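Local coordinates for gram-negative insecticidal protein (Chromobacterium piscinae, PDB 6FBM) that is an insecticidal toxin of the MACPF and beta-tripod families, and probably acts by forming pores in target membranes, as MACPF relatives do, at residues D48-E53 with Y57-S62; P136-L141 with I283-D288. One frame throughout, in Å; residues are numbered along the deposited sequence.

Contact 1 of 2, residues D48-E53 with Y57-S62; sequences DSIEIE and YTFPRS
Asp48 and Phe59 form one hydrogen-bonded pair of an antiparallel beta hairpin, and Ile50 and Tyr57 form the next. In the first pair Asp48 N donates to Phe59 O at 2.9 Å, and Phe59 N returns a bond to Asp48 O; in the second, Ile50 N to Tyr57 O and Tyr57 N to Ile50 O are both 2.9 Å. Ser49 and Thr58 make the non-hydrogen-bonded pair between them, where Thr58 CA lies 3.2 Å from Asp48 O in a CA-H...O contact. The strand directions differ by 140°, short of fully antiparallel.

Apolar contacts gather on the face that carries Ile50, Tyr57 and Phe59. With CG between its backbone N and carbonyl carbon (chi1 57°), Phe59 leans its ring back across the neighbouring strand: Asp48 CB sits over one face, 4.0 Å from the ring centroid, while Ile50 CG2 meets the ring edge at CE1, 3.5 Å away. Ile52 CB approaches Tyr57 CE2 obliquely at 3.9 Å.

The charged contact is loose. Asp48 OD2 is 3.8 Å from Arg61 NH1 and well out of the guanidinium plane, leaving attraction of charges without a directed N-H.

Ile50 and Phe59 pack on Val65 of strand 64-78, Tyr57 rests on Leu13 and Pro14, and Asp268 of the second subunit packs against Ser49 and Thr58.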
loop_
_atom_site.group_PDB
_atom_site.type_symbol
_atom_site.label_atom_id
_atom_site.label_comp_id
_atom_site.label_asym_id
_atom_site.label_seq_id
_atom_site.Cartn_x
_atom_site.Cartn_y
_atom_site.Cartn_z
ATOM N N ASP A 48 -24.332 -10.609 14.293
ATOM C CA ASP A 48 -24.160 -11.849 13.605
ATOM C C ASP A 48 -23.002 -11.667 12.661
ATOM O O ASP A 48 -22.715 -10.573 12.270
ATOM C CB ASP A 48 -25.445 -12.181 12.801
ATOM C CG ASP A 48 -26.132 -13.422 13.254
ATOM O OD1 ASP A 48 -25.357 -14.436 13.354
ATOM O OD2 ASP A 48 -27.423 -13.415 13.270
ATOM N N SER A 49 -22.421 -12.793 12.249
ATOM C CA SER A 49 -21.503 -12.772 11.141
ATOM C C SER A 49 -22.004 -13.673 10.042
ATOM O O SER A 49 -22.677 -14.654 10.275
ATOM C CB SER A 49 -20.067 -13.101 11.589
ATOM O OG SER A 49 -19.828 -14.502 11.661
ATOM N N ILE A 50 -21.639 -13.303 8.846
ATOM C CA ILE A 50 -22.096 -13.960 7.641
ATOM C C ILE A 50 -20.931 -14.006 6.651
ATOM O O ILE A 50 -20.123 -13.071 6.585
ATOM C CB ILE A 50 -23.305 -13.199 7.058
ATOM C CG1 ILE A 50 -23.954 -13.966 5.940
ATOM C CG2 ILE A 50 -22.919 -11.766 6.614
ATOM C CD1 ILE A 50 -24.971 -13.152 5.154
ATOM N N GLU A 51 -20.859 -15.105 5.898
ATOM C CA GLU A 51 -19.919 -15.271 4.816
ATOM C C GLU A 51 -20.583 -14.951 3.471
ATOM O O GLU A 51 -21.647 -15.471 3.143
ATOM C CB GLU A 51 -19.366 -16.685 4.809
ATOM C CG GLU A 51 -17.986 -16.816 4.136
ATOM C CD GLU A 51 -17.991 -17.787 2.975
ATOM O OE1 GLU A 51 -17.188 -18.762 3.067
ATOM O OE2 GLU A 51 -18.718 -17.528 1.954
ATOM N N ILE A 52 -19.958 -14.044 2.732
ATOM C CA ILE A 52 -20.421 -13.606 1.445
ATOM C C ILE A 52 -19.218 -13.614 0.512
ATOM O O ILE A 52 -18.332 -12.766 0.621
ATOM C CB ILE A 52 -20.997 -12.195 1.532
ATOM C CG1 ILE A 52 -22.258 -12.204 2.402
ATOM C CG2 ILE A 52 -21.315 -11.631 0.158
ATOM C CD1 ILE A 52 -22.853 -10.849 2.666
ATOM N N GLU A 53 -19.191 -14.573 -0.400
ATOM C CA GLU A 53 -18.115 -14.721 -1.371
ATOM C C GLU A 53 -16.733 -14.678 -0.740
ATOM O O GLU A 53 -15.896 -13.871 -1.126
ATOM C CB GLU A 53 -18.195 -13.630 -2.449
ATOM C CG GLU A 53 -19.340 -13.815 -3.439
ATOM C CD GLU A 53 -19.120 -13.013 -4.699
ATOM O OE1 GLU A 53 -17.947 -12.877 -5.125
ATOM O OE2 GLU A 53 -20.130 -12.520 -5.259
ATOM N N TYR A 57 -18.549 -10.775 7.211
ATOM C CA TYR A 57 -19.186 -9.514 7.488
ATOM C C TYR A 57 -19.962 -9.632 8.766
ATOM O O TYR A 57 -20.461 -10.695 9.096
ATOM C CB TYR A 57 -20.125 -9.219 6.327
ATOM C CG TYR A 57 -19.411 -8.835 5.049
ATOM C CD1 TYR A 57 -18.791 -7.612 4.901
ATOM C CD2 TYR A 57 -19.334 -9.714 4.009
ATOM C CE1 TYR A 57 -18.133 -7.264 3.754
ATOM C CE2 TYR A 57 -18.658 -9.386 2.825
ATOM C CZ TYR A 57 -18.025 -8.191 2.716
ATOM O OH TYR A 57 -17.378 -7.895 1.543
ATOM N N THR A 58 -20.085 -8.532 9.499
ATOM C CA THR A 58 -20.916 -8.480 10.682
ATOM C C THR A 58 -22.025 -7.461 10.508
ATOM O O THR A 58 -21.902 -6.524 9.728
ATOM C CB THR A 58 -20.099 -8.142 11.931
ATOM O OG1 THR A 58 -19.401 -6.932 11.727
ATOM C CG2 THR A 58 -19.104 -9.272 12.239
ATOM N N PHE A 59 -23.107 -7.654 11.241
ATOM C CA PHE A 59 -24.273 -6.765 11.188
ATOM C C PHE A 59 -25.105 -7.055 12.428
ATOM O O PHE A 59 -24.906 -8.087 13.053
ATOM C CB PHE A 59 -25.092 -7.001 9.920
ATOM C CG PHE A 59 -25.550 -8.408 9.770
ATOM C CD1 PHE A 59 -24.721 -9.371 9.233
ATOM C CD2 PHE A 59 -26.816 -8.778 10.180
ATOM C CE1 PHE A 59 -25.139 -10.685 9.111
ATOM C CE2 PHE A 59 -27.252 -10.104 10.066
ATOM C CZ PHE A 59 -26.409 -11.061 9.530
ATOM N N PRO A 60 -26.019 -6.146 12.801
ATOM C CA PRO A 60 -26.838 -6.403 13.980
ATOM C C PRO A 60 -27.758 -7.618 13.832
ATOM O O PRO A 60 -28.375 -7.801 12.789
ATOM C CB PRO A 60 -27.650 -5.115 14.121
ATOM C CG PRO A 60 -26.765 -4.083 13.469
ATOM C CD PRO A 60 -26.289 -4.801 12.260
ATOM N N ARG A 61 -27.799 -8.457 14.869
ATOM C CA ARG A 61 -28.689 -9.629 14.940
ATOM C C ARG A 61 -30.134 -9.303 14.624
ATOM O O ARG A 61 -30.813 -10.127 14.036
ATOM C CB ARG A 61 -28.657 -10.266 16.329
ATOM C CG ARG A 61 -27.840 -11.542 16.375
ATOM C CD ARG A 61 -27.600 -11.982 17.827
ATOM N NE ARG A 61 -26.313 -12.672 17.908
ATOM C CZ ARG A 61 -26.050 -13.887 17.408
ATOM N NH1 ARG A 61 -27.022 -14.649 16.890
ATOM N NH2 ARG A 61 -24.810 -14.386 17.528
ATOM N N SER A 62 -30.577 -8.114 15.004
ATOM C CA SER A 62 -31.929 -7.697 14.717
ATOM C C SER A 62 -32.237 -7.487 13.238
ATOM O O SER A 62 -33.416 -7.413 12.874
ATOM C CB SER A 62 -32.265 -6.402 15.492
ATOM O OG SER A 62 -31.304 -5.369 15.221
#

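Contact 2 of 2, residues P136-L141 with I283-D288; sequences PGAATL and IWALAD
Within the MACPF domain, the short helix 138-141 meets a short 3-10 turn that includes Ala285 and Leu286 and lies between strand 280-282 and helix 290-298. Three apolar side-chain contacts join them, with no hydrogen bond across and a small buried surface of 149 Å². Ala138 CB points at the turn and meets Ala285 CB at 3.9 Å. The other two contacts converge on one methyl: Leu286 CD2 is 3.9 Å from Leu141 CB and 4.2 Å from Ala138 CB. This methyl also lies 3.6 Å from Ala138 O. In Leu286, CG stands anti to the carbonyl carbon (chi1 -58°) and CD1 takes the extended position (chi2 167°), leaving the other branch, CD2, turned to the helix, where it meets Ala138 and Leu141, one helical turn apart.

Each backbone is tied locally. Gly137, at the N-cap position, accepts at its O from both Thr140 N and Leu141 N, and Leu286 N bonds to Ile283 O at 2.9 Å, closing the turn.

Around the pair, Phe41 touches both leucines, as does Tyr171 of strand 170-177, while Phe149 and Leu153 of helix 147-154 pack on Leu286. The arrangement is plain hydrophobic packing of a helical turn against a 3-10 turn, joining parts of the MACPF domain distant in sequence.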
loop_
_atom_site.group_PDB
_atom_site.type_symbol
_atom_site.label_atom_id
_atom_site.label_comp_id
_atom_site.label_asym_id
_atom_site.label_seq_id
_atom_site.Cartn_x
_atom_site.Cartn_y
_atom_site.Cartn_z
ATOM N N PRO A 136 -37.051 -5.582 11.282
ATOM C CA PRO A 136 -38.332 -6.006 11.807
ATOM C C PRO A 136 -39.481 -5.070 11.399
ATOM O O PRO A 136 -39.266 -3.934 10.927
ATOM C CB PRO A 136 -38.118 -5.914 13.326
ATOM C CG PRO A 136 -36.686 -6.108 13.524
ATOM C CD PRO A 136 -36.117 -5.301 12.385
ATOM N N GLY A 137 -40.692 -5.564 11.613
ATOM C CA GLY A 137 -41.916 -4.797 11.385
ATOM C C GLY A 137 -42.037 -3.680 12.383
ATOM O O GLY A 137 -41.375 -3.706 13.421
ATOM N N ALA A 138 -42.875 -2.712 12.065
ATOM C CA ALA A 138 -43.148 -1.553 12.931
ATOM C C ALA A 138 -43.347 -1.900 14.384
ATOM O O ALA A 138 -42.812 -1.241 15.269
ATOM C CB ALA A 138 -44.373 -0.785 12.446
ATOM N N ALA A 139 -44.130 -2.938 14.614
ATOM C CA ALA A 139 -44.482 -3.313 15.978
ATOM C C ALA A 139 -43.307 -3.834 16.799
ATOM O O ALA A 139 -43.280 -3.666 18.002
ATOM C CB ALA A 139 -45.638 -4.301 15.972
ATOM N N THR A 140 -42.334 -4.455 16.154
ATOM C CA THR A 140 -41.121 -4.900 16.849
ATOM C C THR A 140 -40.203 -3.712 17.104
ATOM O O THR A 140 -39.604 -3.587 18.184
ATOM C CB THR A 140 -40.394 -5.953 16.007
ATOM O OG1 THR A 140 -41.238 -7.081 15.807
ATOM C CG2 THR A 140 -39.079 -6.400 16.681
ATOM N N LEU A 141 -40.090 -2.847 16.101
ATOM C CA LEU A 141 -39.227 -1.669 16.184
ATOM C C LEU A 141 -39.692 -0.655 17.213
ATOM O O LEU A 141 -38.887 0.125 17.731
ATOM C CB LEU A 141 -39.108 -0.982 14.813
ATOM C CG LEU A 141 -38.327 -1.747 13.723
ATOM C CD1 LEU A 141 -38.617 -1.134 12.356
ATOM C CD2 LEU A 141 -36.835 -1.739 14.051
ATOM N N ILE A 283 -42.954 6.452 9.501
ATOM C CA ILE A 283 -42.667 6.605 10.935
ATOM C C ILE A 283 -43.933 6.615 11.765
ATOM O O ILE A 283 -43.888 6.230 12.936
ATOM C CB ILE A 283 -41.815 7.833 11.301
ATOM C CG1 ILE A 283 -42.508 9.160 10.927
ATOM C CG2 ILE A 283 -40.454 7.732 10.635
ATOM C CD1 ILE A 283 -41.888 10.365 11.605
ATOM N N TRP A 284 -45.051 7.036 11.180
ATOM C CA TRP A 284 -46.305 7.085 11.961
ATOM C C TRP A 284 -46.712 5.724 12.555
ATOM O O TRP A 284 -47.084 5.662 13.713
ATOM C CB TRP A 284 -47.459 7.746 11.207
ATOM C CG TRP A 284 -47.771 7.246 9.844
ATOM C CD1 TRP A 284 -48.418 6.082 9.515
ATOM C CD2 TRP A 284 -47.510 7.935 8.616
ATOM N NE1 TRP A 284 -48.568 6.007 8.145
ATOM C CE2 TRP A 284 -48.017 7.130 7.572
ATOM C CE3 TRP A 284 -46.880 9.145 8.301
ATOM C CZ2 TRP A 284 -47.885 7.481 6.231
ATOM C CZ3 TRP A 284 -46.751 9.507 6.971
ATOM C CH2 TRP A 284 -47.254 8.689 5.950
ATOM N N ALA A 285 -46.540 4.639 11.798
ATOM C CA ALA A 285 -46.776 3.275 12.309
ATOM C C ALA A 285 -45.999 2.936 13.599
ATOM O O ALA A 285 -46.368 2.003 14.312
ATOM C CB ALA A 285 -46.475 2.240 11.225
ATOM N N LEU A 286 -44.933 3.684 13.893
ATOM C CA LEU A 286 -44.139 3.495 15.109
ATOM C C LEU A 286 -44.684 4.178 16.357
ATOM O O LEU A 286 -44.204 3.927 17.474
ATOM C CB LEU A 286 -42.715 4.002 14.866
ATOM C CG LEU A 286 -41.960 3.338 13.716
ATOM C CD1 LEU A 286 -40.706 4.149 13.394
ATOM C CD2 LEU A 286 -41.628 1.906 14.094
ATOM N N ALA A 287 -45.645 5.085 16.184
ATOM C CA ALA A 287 -46.198 5.822 17.316
ATOM C C ALA A 287 -47.009 4.878 18.211
ATOM O O ALA A 287 -47.653 3.949 17.706
ATOM C CB ALA A 287 -47.062 6.965 16.816
ATOM N N ASP A 288 -46.944 5.093 19.529
ATOM C CA ASP A 288 -47.656 4.241 20.513
ATOM C C ASP A 288 -49.179 4.292 20.350
ATOM O O ASP A 288 -49.821 3.245 20.263
ATOM C CB ASP A 288 -47.294 4.624 21.959
ATOM C CG ASP A 288 -45.882 4.237 22.348
ATOM O OD1 ASP A 288 -45.324 3.263 21.817
ATOM O OD2 ASP A 288 -45.326 4.902 23.226
#

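Contact 1 and contact 2 lie about 24 Å apart between centres, on the same side of the chain's centre, and both are partly buried. They follow one another along the chain and share no helix or strand. They touch directly, however, since Ser62 O packs 3.5 Å from Pro136 CD. The first is local, a two-stranded hairpin held by four backbone hydrogen bonds and burying 485 Å²; the second brings together segments 142 residues apart through apolar side-chain packing, with no hydrogen bond across, and buries less than a third as much. A second subunit comes within reach of residues 48-53 and 57-62, whereas no other chain of the assembly touches 136-141 or 283-288.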